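Local coordinates for protein acetoacetate decarboxylase (Sphingomonas wittichii, PDB 5UPB) that is an acetoacetate decarboxylase-like enzyme, classed as a lyase, that probably acts on small carbonyl compounds as its relatives do, at residues A84-A89 against P100-V105; A56-F61 against T157-G162. All blocks are in the same frame, centred on the assembly; numbering follows the deposited sequence.

How the interactions relate
Both contacts are buried, and both involve the layer formed by neighbouring strands 53-65 and 80-92. Interaction 1 pairs 84-89 with 100-105, the next strand along, within one hairpin. Backbone hydrogen bonds hold it, and side chains add to it on both faces. Interaction 2 sets 56-61 across 157-162, which crosses it steeply, and the contact is made mainly by apolar side chains. The two meet directly. Ala85 N probably donates to Tyr57 O at 2.9 Å, and Leu86 CD2 lies 3.5 Å from Ala56 CB. Phe159 of interaction 2 also packs on Ala84, Leu86 and Trp104. That face of interaction 1 and the side chains of interaction 2 therefore pack into the same interior.

Interaction 1 of 2, residues A84-A89 against P100-V105; sequences AALSIA and PAFVWV
Leu86 sets its CD1 methyl near the edges of two aromatic rings on the partner strand. CD1 is 4.2 Å from Phe102 CD2 and 4.3 Å from Trp104 CZ3. CG lies beside the backbone N (chi1 -60°), on the side of Trp104, and CD1 then extends toward the two rings. Ala84, Leu86, Phe102 and Trp104 share this sheet face. On the other face, Ala85 CB meets Val103 CG2 at 3.8 Å in a non-hydrogen-bonded pair. The backbones run antiparallel. Ala84 and Trp104 exchange two hydrogen bonds, and Leu86 N donates to Phe102 O at 2.8 Å. The return bond, Phe102 N to Leu86 O, is longer at 3.3 Å. It falls at a classic beta bulge, where Ala101 and Phe102 both face Leu86. Here Ile88 CD1 reaches Ala101 CB at 3.9 Å; just beyond it, Ser87 OG lies 3.4 Å from Pro100 CB. Phe102 also stacks on Phe6 of a second subunit, so this hairpin reaches the subunit interface. The four backbone bonds serve Ala84 and Leu86, while Ala85 and Ser87 bond to strand 53-65 on the other edge. The side chains here are largely apolar, and Glu227 accepts the buried indole N-H of Trp104.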
ATOM      1  N   ALA A  84      -8.191  -8.672 -10.340  1.00 26.27           N
ATOM      2  CA  ALA A  84      -9.018  -8.185 -11.434  1.00 24.08           C
ATOM      3  C   ALA A  84      -8.455  -8.711 -12.748  1.00 29.36           C
ATOM      4  O   ALA A  84      -7.230  -8.791 -12.942  1.00 26.25           O
ATOM      5  CB  ALA A  84      -9.051  -6.656 -11.430  1.00 28.80           C
ATOM      6  N   ALA A  85      -9.339  -8.983 -13.697  1.00 26.33           N
ATOM      7  CA  ALA A  85      -8.877  -9.554 -14.949  1.00 27.51           C
ATOM      8  C   ALA A  85      -9.789  -9.193 -16.099  1.00 31.32           C
ATOM      9  O   ALA A  85     -10.994  -8.968 -15.933  1.00 33.62           O
ATOM     10  CB  ALA A  85      -8.774 -11.068 -14.866  1.00 31.52           C
ATOM     11  N   LEU A  86      -9.180  -9.207 -17.286  1.00 28.76           N
ATOM     12  CA  LEU A  86      -9.873  -9.177 -18.571  1.00 35.31           C
ATOM     13  C   LEU A  86      -9.490 -10.444 -19.318  1.00 30.44           C
ATOM     14  O   LEU A  86      -8.308 -10.643 -19.636  1.00 30.70           O
ATOM     15  CB  LEU A  86      -9.461  -7.930 -19.360  1.00 38.66           C
ATOM     16  CG  LEU A  86      -9.776  -6.620 -18.644  1.00 32.64           C
ATOM     17  CD1 LEU A  86      -9.083  -5.428 -19.285  1.00 32.37           C
ATOM     18  CD2 LEU A  86     -11.279  -6.416 -18.676  1.00 39.11           C
ATOM     19  N   SER A  87     -10.463 -11.319 -19.561  1.00 30.75           N
ATOM     20  CA  SER A  87     -10.214 -12.636 -20.136  1.00 29.55           C
ATOM     21  C   SER A  87     -10.983 -12.792 -21.438  1.00 32.96           C
ATOM     22  O   SER A  87     -12.099 -12.293 -21.574  1.00 34.04           O
ATOM     23  CB  SER A  87     -10.627 -13.809 -19.189  1.00 29.79           C
ATOM     24  OG  SER A  87      -9.981 -13.736 -17.950  1.00 51.75           O
ATOM     25  N   ILE A  88     -10.427 -13.590 -22.345  1.00 30.97           N
ATOM     26  CA  ILE A  88     -10.904 -13.714 -23.723  1.00 34.27           C
ATOM     27  C   ILE A  88     -11.439 -15.121 -23.941  1.00 38.23           C
ATOM     28  O   ILE A  88     -10.742 -16.110 -23.677  1.00 35.50           O
ATOM     29  CB  ILE A  88      -9.769 -13.405 -24.712  1.00 39.53           C
ATOM     30  CG1 ILE A  88      -9.252 -11.987 -24.458  1.00 33.58           C
ATOM     31  CG2 ILE A  88     -10.233 -13.610 -26.160  1.00 35.16           C
ATOM     32  CD1 ILE A  88      -7.967 -11.646 -25.200  1.00 38.67           C
ATOM     33  N   ALA A  89     -12.672 -15.218 -24.430  1.00 37.84           N
ATOM     34  CA  ALA A  89     -13.202 -16.530 -24.780  1.00 35.16           C
ATOM     35  C   ALA A  89     -12.509 -17.026 -26.042  1.00 35.33           C
ATOM     36  O   ALA A  89     -12.333 -16.270 -27.001  1.00 39.16           O
ATOM     37  CB  ALA A  89     -14.715 -16.473 -24.979  1.00 50.61           C
ATOM     38  N   PRO A 100      -6.915 -15.671 -19.862  1.00 30.40           N
ATOM     39  CA  PRO A 100      -6.931 -14.431 -19.052  1.00 27.90           C
ATOM     40  C   PRO A 100      -5.749 -13.517 -19.401  1.00 29.23           C
ATOM     41  O   PRO A 100      -4.730 -13.462 -18.722  1.00 34.60           O
ATOM     42  CB  PRO A 100      -6.877 -14.971 -17.619  1.00 33.94           C
ATOM     43  CG  PRO A 100      -6.056 -16.226 -17.755  1.00 35.52           C
ATOM     44  CD  PRO A 100      -6.323 -16.801 -19.130  1.00 42.54           C
ATOM     45  N   ALA A 101      -5.938 -12.735 -20.468  1.00 34.01           N
ATOM     46  CA  ALA A 101      -4.848 -11.947 -21.066  1.00 34.40           C
ATOM     47  C   ALA A 101      -4.238 -10.966 -20.080  1.00 34.01           C
ATOM     48  O   ALA A 101      -3.016 -10.864 -19.981  1.00 30.96           O
ATOM     49  CB  ALA A 101      -5.371 -11.182 -22.278  1.00 38.90           C
ATOM     50  N   PHE A 102      -5.071 -10.160 -19.421  1.00 29.01           N
ATOM     51  CA  PHE A 102      -4.600  -9.146 -18.484  1.00 32.45           C
ATOM     52  C   PHE A 102      -5.186  -9.448 -17.109  1.00 31.74           C
ATOM     53  O   PHE A 102      -6.407  -9.386 -16.937  1.00 28.85           O
ATOM     54  CB  PHE A 102      -5.027  -7.734 -18.899  1.00 29.96           C
ATOM     55  CG  PHE A 102      -4.612  -7.321 -20.289  1.00 32.69           C
ATOM     56  CD1 PHE A 102      -3.598  -7.950 -20.956  1.00 39.65           C
ATOM     57  CD2 PHE A 102      -5.268  -6.282 -20.907  1.00 33.25           C
ATOM     58  CE1 PHE A 102      -3.241  -7.548 -22.228  1.00 36.80           C
ATOM     59  CE2 PHE A 102      -4.927  -5.889 -22.168  1.00 31.32           C
ATOM     60  CZ  PHE A 102      -3.905  -6.527 -22.823  1.00 31.12           C
ATOM     61  N   VAL A 103      -4.318  -9.661 -16.127  1.00 25.11           N
ATOM     62  CA  VAL A 103      -4.697  -9.928 -14.745  1.00 25.46           C
ATOM     63  C   VAL A 103      -3.843  -9.064 -13.830  1.00 27.75           C
ATOM     64  O   VAL A 103      -2.624  -8.963 -14.023  1.00 27.74           O
ATOM     65  CB  VAL A 103      -4.498 -11.411 -14.392  1.00 29.15           C
ATOM     66  CG1 VAL A 103      -4.981 -11.715 -12.955  1.00 31.51           C
ATOM     67  CG2 VAL A 103      -5.219 -12.283 -15.406  1.00 32.71           C
ATOM     68  N   TRP A 104      -4.484  -8.442 -12.832  1.00 24.42           N
ATOM     69  CA  TRP A 104      -3.802  -7.694 -11.778  1.00 25.20           C
ATOM     70  C   TRP A 104      -4.232  -8.285 -10.437  1.00 30.47           C
ATOM     71  O   TRP A 104      -5.424  -8.525 -10.219  1.00 28.21           O
ATOM     72  CB  TRP A 104      -4.125  -6.180 -11.835  1.00 25.00           C
ATOM     73  CG  TRP A 104      -3.747  -5.502 -13.150  1.00 30.00           C
ATOM     74  CD1 TRP A 104      -2.581  -4.799 -13.419  1.00 31.66           C
ATOM     75  CD2 TRP A 104      -4.522  -5.462 -14.361  1.00 28.01           C
ATOM     76  NE1 TRP A 104      -2.610  -4.325 -14.709  1.00 27.04           N
ATOM     77  CE2 TRP A 104      -3.782  -4.723 -15.309  1.00 30.19           C
ATOM     78  CE3 TRP A 104      -5.769  -5.975 -14.732  1.00 26.77           C
ATOM     79  CZ2 TRP A 104      -4.241  -4.487 -16.598  1.00 33.06           C
ATOM     80  CZ3 TRP A 104      -6.233  -5.730 -16.023  1.00 30.42           C
ATOM     81  CH2 TRP A 104      -5.454  -4.982 -16.940  1.00 32.03           C
ATOM     82  N   VAL A 105      -3.254  -8.547  -9.563  1.00 26.95           N
ATOM     83  CA  VAL A 105      -3.476  -9.172  -8.268  1.00 21.13           C
ATOM     84  C   VAL A 105      -2.694  -8.348  -7.256  1.00 29.40           C
ATOM     85  O   VAL A 105      -1.768  -7.604  -7.610  1.00 27.76           O
ATOM     86  CB  VAL A 105      -3.057 -10.679  -8.291  1.00 24.97           C
ATOM     87  CG1 VAL A 105      -1.537 -10.852  -8.467  1.00 26.14           C
ATOM     88  CG2 VAL A 105      -3.502 -11.406  -7.048  1.00 36.55           C
TER

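Interaction 2 of 2, residues A56-F61 against T157-G162; sequences AYVGAF and TLFRLG
This is an apolar, buried contact between two strands that cross at a steep angle, 79° between their directions, and share no hydrogen bond. It joins strand 53-65 to strand 156-166, 7.9 Å apart at closest approach of the axes. Ala56 and Val58 point toward Phe159 and Leu161, which point back. Val58 CG2 sits in the middle, 3.9 Å from Phe159 CE1 and 4.0 Å from Leu161 CD1. Val58 slides past both residues rather than meeting them end to end. Leu161 lays both methyls on the same side of Ala56: CD2 touches Ala56 CB at 3.9 Å, and CD1 rests 3.8 Å from Ala56 O. The Phe159 ring turns an edge to the backbone, with CZ 3.7 Å from Tyr57 O, which lies near the ring plane. With CG between the backbone N and the carbonyl carbon (chi1 66°), the ring extends toward strand 53-65. Leu158 and Phe159 form a classic beta bulge facing Cys151. Ile219 of strand 206-221 packs on both Ala56 and Leu161. The strands are linked stepwise through 21-34, 235-249 and 206-221. Near-orthogonal packing of strands so joined is consistent with the closed, cone-like beta fold of the acetoacetate decarboxylase family.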
ATOM      1  N   ALA A  56     -14.824  -9.455 -17.905  1.00 36.15           N
ATOM      2  CA  ALA A  56     -14.090  -8.673 -16.918  1.00 38.90           C
ATOM      3  C   ALA A  56     -14.548  -9.097 -15.524  1.00 35.10           C
ATOM      4  O   ALA A  56     -15.749  -9.305 -15.315  1.00 34.44           O
ATOM      5  CB  ALA A  56     -14.350  -7.188 -17.129  1.00 32.59           C
ATOM      6  N   TYR A  57     -13.600  -9.316 -14.593  1.00 29.30           N
ATOM      7  CA  TYR A  57     -14.006  -9.562 -13.214  1.00 26.77           C
ATOM      8  C   TYR A  57     -13.116  -8.851 -12.218  1.00 34.70           C
ATOM      9  O   TYR A  57     -11.938  -8.571 -12.471  1.00 30.58           O
ATOM     10  CB  TYR A  57     -14.066 -11.071 -12.848  1.00 32.91           C
ATOM     11  CG  TYR A  57     -12.744 -11.807 -12.751  1.00 34.27           C
ATOM     12  CD1 TYR A  57     -11.911 -11.662 -11.652  1.00 28.28           C
ATOM     13  CD2 TYR A  57     -12.348 -12.668 -13.748  1.00 31.45           C
ATOM     14  CE1 TYR A  57     -10.706 -12.353 -11.574  1.00 25.24           C
ATOM     15  CE2 TYR A  57     -11.160 -13.360 -13.674  1.00 30.48           C
ATOM     16  CZ  TYR A  57     -10.346 -13.198 -12.596  1.00 36.04           C
ATOM     17  OH  TYR A  57      -9.178 -13.906 -12.517  1.00 37.72           O
ATOM     18  N   VAL A  58     -13.715  -8.590 -11.061  1.00 30.61           N
ATOM     19  CA  VAL A  58     -12.996  -8.221  -9.853  1.00 24.37           C
ATOM     20  C   VAL A  58     -13.447  -9.179  -8.766  1.00 29.62           C
ATOM     21  O   VAL A  58     -14.654  -9.372  -8.576  1.00 32.66           O
ATOM     22  CB  VAL A  58     -13.295  -6.779  -9.405  1.00 27.22           C
ATOM     23  CG1 VAL A  58     -12.579  -6.499  -8.103  1.00 32.87           C
ATOM     24  CG2 VAL A  58     -12.944  -5.801 -10.512  1.00 29.45           C
ATOM     25  N   GLY A  59     -12.500  -9.804  -8.087  1.00 26.64           N
ATOM     26  CA  GLY A  59     -12.832 -10.769  -7.055  1.00 21.71           C
ATOM     27  C   GLY A  59     -11.969 -10.644  -5.819  1.00 35.27           C
ATOM     28  O   GLY A  59     -10.814 -10.175  -5.855  1.00 27.24           O
ATOM     29  N   ALA A  60     -12.545 -11.103  -4.718  1.00 25.61           N
ATOM     30  CA  ALA A  60     -11.852 -11.278  -3.443  1.00 23.53           C
ATOM     31  C   ALA A  60     -11.692 -12.762  -3.178  1.00 30.20           C
ATOM     32  O   ALA A  60     -12.695 -13.489  -3.049  1.00 28.84           O
ATOM     33  CB  ALA A  60     -12.636 -10.578  -2.319  1.00 25.44           C
ATOM     34  N   PHE A  61     -10.436 -13.209  -3.105  1.00 24.18           N
ATOM     35  CA  PHE A  61     -10.076 -14.615  -3.071  1.00 21.94           C
ATOM     36  C   PHE A  61      -9.456 -14.986  -1.736  1.00 32.25           C
ATOM     37  O   PHE A  61      -8.762 -14.192  -1.093  1.00 26.35           O
ATOM     38  CB  PHE A  61      -9.081 -14.976  -4.199  1.00 24.07           C
ATOM     39  CG  PHE A  61      -9.636 -14.867  -5.563  1.00 25.56           C
ATOM     40  CD1 PHE A  61      -9.779 -13.630  -6.166  1.00 24.17           C
ATOM     41  CD2 PHE A  61     -10.061 -15.996  -6.243  1.00 26.26           C
ATOM     42  CE1 PHE A  61     -10.351 -13.527  -7.463  1.00 26.12           C
ATOM     43  CE2 PHE A  61     -10.624 -15.892  -7.503  1.00 29.19           C
ATOM     44  CZ  PHE A  61     -10.768 -14.652  -8.104  1.00 27.04           C
ATOM     45  N   THR A 157      -5.964   4.385 -13.013  1.00 31.57           N
ATOM     46  CA  THR A 157      -7.137   3.519 -13.017  1.00 28.54           C
ATOM     47  C   THR A 157      -7.059   2.587 -14.221  1.00 29.46           C
ATOM     48  O   THR A 157      -6.898   3.028 -15.362  1.00 27.49           O
ATOM     49  CB  THR A 157      -8.409   4.347 -13.113  1.00 27.11           C
ATOM     50  OG1 THR A 157      -8.407   5.368 -12.093  1.00 33.30           O
ATOM     51  CG2 THR A 157      -9.600   3.411 -12.924  1.00 30.04           C
ATOM     52  N   LEU A 158      -7.187   1.293 -13.970  1.00 28.06           N
ATOM     53  CA  LEU A 158      -7.178   0.314 -15.052  1.00 29.03           C
ATOM     54  C   LEU A 158      -8.592   0.053 -15.560  1.00 29.25           C
ATOM     55  O   LEU A 158      -8.877   0.231 -16.752  1.00 32.35           O
ATOM     56  CB  LEU A 158      -6.550  -0.984 -14.559  1.00 26.93           C
ATOM     57  CG  LEU A 158      -5.092  -0.840 -14.075  1.00 29.57           C
ATOM     58  CD1 LEU A 158      -4.747  -2.060 -13.214  1.00 26.29           C
ATOM     59  CD2 LEU A 158      -4.169  -0.670 -15.254  1.00 37.19           C
ATOM     60  N   PHE A 159      -9.487  -0.394 -14.681  1.00 29.92           N
ATOM     61  CA  PHE A 159     -10.898  -0.394 -15.047  1.00 28.57           C
ATOM     62  C   PHE A 159     -11.761  -0.386 -13.799  1.00 39.24           C
ATOM     63  O   PHE A 159     -11.281  -0.583 -12.680  1.00 29.67           O
ATOM     64  CB  PHE A 159     -11.259  -1.564 -15.975  1.00 31.35           C
ATOM     65  CG  PHE A 159     -11.152  -2.942 -15.372  1.00 26.96           C
ATOM     66  CD1 PHE A 159     -12.250  -3.547 -14.748  1.00 34.16           C
ATOM     67  CD2 PHE A 159      -9.972  -3.672 -15.484  1.00 29.22           C
ATOM     68  CE1 PHE A 159     -12.163  -4.840 -14.233  1.00 35.63           C
ATOM     69  CE2 PHE A 159      -9.878  -4.964 -14.963  1.00 32.36           C
ATOM     70  CZ  PHE A 159     -11.001  -5.554 -14.342  1.00 30.46           C
ATOM     71  N   ARG A 160     -13.014   0.011 -14.004  1.00 34.17           N
ATOM     72  CA  ARG A 160     -14.030   0.008 -12.968  1.00 28.89           C
ATOM     73  C   ARG A 160     -15.184  -0.877 -13.428  1.00 30.39           C
ATOM     74  O   ARG A 160     -15.512  -0.888 -14.612  1.00 31.90           O
ATOM     75  CB  ARG A 160     -14.582   1.401 -12.700  1.00 40.71           C
ATOM     76  CG  ARG A 160     -13.526   2.459 -12.512  1.00 41.39           C
ATOM     77  CD  ARG A 160     -14.120   3.840 -12.725  1.00 38.37           C
ATOM     78  NE  ARG A 160     -15.119   4.173 -11.710  1.00 41.17           N
ATOM     79  CZ  ARG A 160     -15.964   5.188 -11.830  1.00 48.65           C
ATOM     80  NH1 ARG A 160     -15.955   5.947 -12.926  1.00 46.34           N
ATOM     81  NH2 ARG A 160     -16.820   5.442 -10.860  1.00 41.54           N
ATOM     82  N   LEU A 161     -15.770  -1.609 -12.492  1.00 29.24           N
ATOM     83  CA  LEU A 161     -16.924  -2.475 -12.738  1.00 30.24           C
ATOM     84  C   LEU A 161     -17.966  -2.230 -11.668  1.00 25.93           C
ATOM     85  O   LEU A 161     -17.636  -1.921 -10.519  1.00 30.45           O
ATOM     86  CB  LEU A 161     -16.619  -3.956 -12.645  1.00 30.64           C
ATOM     87  CG  LEU A 161     -15.717  -4.670 -13.610  1.00 44.23           C
ATOM     88  CD1 LEU A 161     -15.803  -6.152 -13.258  1.00 40.91           C
ATOM     89  CD2 LEU A 161     -16.141  -4.385 -15.035  1.00 39.03           C
ATOM     90  N   GLY A 162     -19.226  -2.448 -12.039  1.00 29.76           N
ATOM     91  CA  GLY A 162     -20.291  -2.334 -11.063  1.00 29.76           C
ATOM     92  C   GLY A 162     -21.509  -3.106 -11.519  1.00 34.34           C
ATOM     93  O   GLY A 162     -21.635  -3.491 -12.685  1.00 30.67           O
TER